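Local structure of Lic11098 (Leptospira interrogans serogroup Icterohaemorrhagiae serovar copenhageni, 4U08) at residues L278-G282 with N283-T287. The protein is of unknown function but, as a curved leucine-rich repeat protein of a pathogen and a putative virulence factor, may serve in binding other molecules. Numbering follows the deposited sequence.
Sequences LDLDG and NQLTT. With ZN (zinc ion), chain E.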
# COMPACT_ATOMS: atom_id res chain seq x y z
N LEU A 278 -1.93 -8.33 12.89
CA LEU A 278 -2.16 -7.15 13.70
C LEU A 278 -0.81 -6.66 14.22
O LEU A 278 -0.15 -7.33 15.03
CB LEU A 278 -3.18 -7.43 14.82
CG LEU A 278 -3.53 -6.26 15.75
CD1 LEU A 278 -4.04 -5.04 14.97
CD2 LEU A 278 -4.49 -6.69 16.86
N ASP A 279 -0.35 -5.53 13.66
CA ASP A 279 0.94 -4.97 13.99
C ASP A 279 0.76 -3.69 14.81
O ASP A 279 0.37 -2.66 14.27
CB ASP A 279 1.79 -4.73 12.73
CG ASP A 279 3.23 -4.27 12.97
OD1 ASP A 279 3.56 -3.91 14.12
OD2 ASP A 279 4.02 -4.25 11.99
N LEU A 280 1.02 -3.79 16.10
CA LEU A 280 0.88 -2.66 17.01
C LEU A 280 2.21 -2.26 17.60
O LEU A 280 2.25 -1.62 18.62
CB LEU A 280 -0.12 -3.00 18.11
CG LEU A 280 -1.57 -3.08 17.70
CD1 LEU A 280 -2.33 -4.03 18.56
CD2 LEU A 280 -2.22 -1.71 17.71
N ASP A 281 3.31 -2.62 16.92
CA ASP A 281 4.67 -2.30 17.37
C ASP A 281 4.84 -0.78 17.51
O ASP A 281 4.28 -0.03 16.72
CB ASP A 281 5.66 -2.82 16.33
CG ASP A 281 7.10 -2.70 16.77
OD1 ASP A 281 7.64 -3.69 17.31
OD2 ASP A 281 7.69 -1.62 16.61
N GLY A 282 5.59 -0.35 18.52
CA GLY A 282 5.88 1.07 18.73
C GLY A 282 4.74 1.95 19.20
O GLY A 282 4.78 3.16 19.01
N ASN A 283 3.72 1.37 19.81
CA ASN A 283 2.62 2.14 20.38
C ASN A 283 2.84 2.30 21.88
O ASN A 283 3.95 2.04 22.36
CB ASN A 283 1.26 1.53 20.03
CG ASN A 283 0.90 1.81 18.60
OD1 ASN A 283 0.32 2.84 18.29
ND2 ASN A 283 1.33 0.95 17.69
N GLN A 284 1.84 2.77 22.60
CA GLN A 284 1.96 3.06 24.03
C GLN A 284 0.83 2.32 24.74
O GLN A 284 0.18 2.88 25.61
CB GLN A 284 1.85 4.62 24.28
CG GLN A 284 2.29 5.59 23.15
CD GLN A 284 3.72 5.43 22.65
OE1 GLN A 284 4.01 5.53 21.44
NE2 GLN A 284 4.65 5.16 23.56
N LEU A 285 0.55 1.06 24.33
CA LEU A 285 -0.54 0.30 24.94
C LEU A 285 -0.23 -0.02 26.37
O LEU A 285 0.88 -0.46 26.67
CB LEU A 285 -0.85 -1.02 24.18
CG LEU A 285 -1.36 -0.88 22.73
CD1 LEU A 285 -1.37 -2.24 22.02
CD2 LEU A 285 -2.71 -0.20 22.67
N THR A 286 -1.22 0.14 27.24
CA THR A 286 -1.10 -0.18 28.66
C THR A 286 -1.88 -1.46 28.96
O THR A 286 -1.51 -2.22 29.84
CB THR A 286 -1.52 1.03 29.51
OG1 THR A 286 -2.75 1.53 29.01
CG2 THR A 286 -0.49 2.16 29.46
N THR A 287 -2.89 -1.77 28.13
CA THR A 287 -3.69 -2.99 28.30
C THR A 287 -4.24 -3.51 26.93
O THR A 287 -4.28 -2.73 25.99
CB THR A 287 -4.86 -2.68 29.29
OG1 THR A 287 -5.47 -3.91 29.66
CG2 THR A 287 -5.91 -1.72 28.70
ZN ZN E . 9.82 -2.98 17.42
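Asn283 and Leu280 meet in a local turn contact just past strand 277-279, where one repeat of the leucine-rich repeat solenoid leaves its parallel strand and bends. The sequence LDLDGNQL follows the LxLxxNxL pattern of this family, with Asn283 at the asparagine position. The bend from Leu280 to Asn283 is a type II beta turn, and Gly282 in its third position has a positive phi of 71°. Within the turn, Asn283 ND2 donates to Leu280 O over 2.9 Å with an N-H...O angle of 165°. The bond is nearly straight and lies close to the amide plane of the asparagine, yet the donor stands above the carbonyl plane and not on a lone pair, so the amide reaches over the carbonyl from one side. CG of Asn283 sits beside its own backbone N (chi1 -75°), which folds the side chain back over the turn. The buried amide also bonds to the preceding coil: ND2 to Leu257 O and OD1 to Leu262 N. Both its polar atoms are therefore satisfied, and one side chain joins successive coils, as expected of the stacked asparagines of leucine-rich repeat solenoids. On the buried side, the side chains of Leu280 and Leu285 cross at about a right angle, their CD1 atoms 4.0 Å apart. An Asx turn overlaps the start of the bend: Asp279 OD1 accepts from Asp281 N at 3.1 Å, the N-H approaching end-on to the oxygen, in line with its C-O bond. Asp281 has its CB directed away from the residues after the turn. The carboxylate at the end of that side chain holds a zinc ion unequally, with OD1 at 2.3 Å from the metal and OD2 at 2.7 Å.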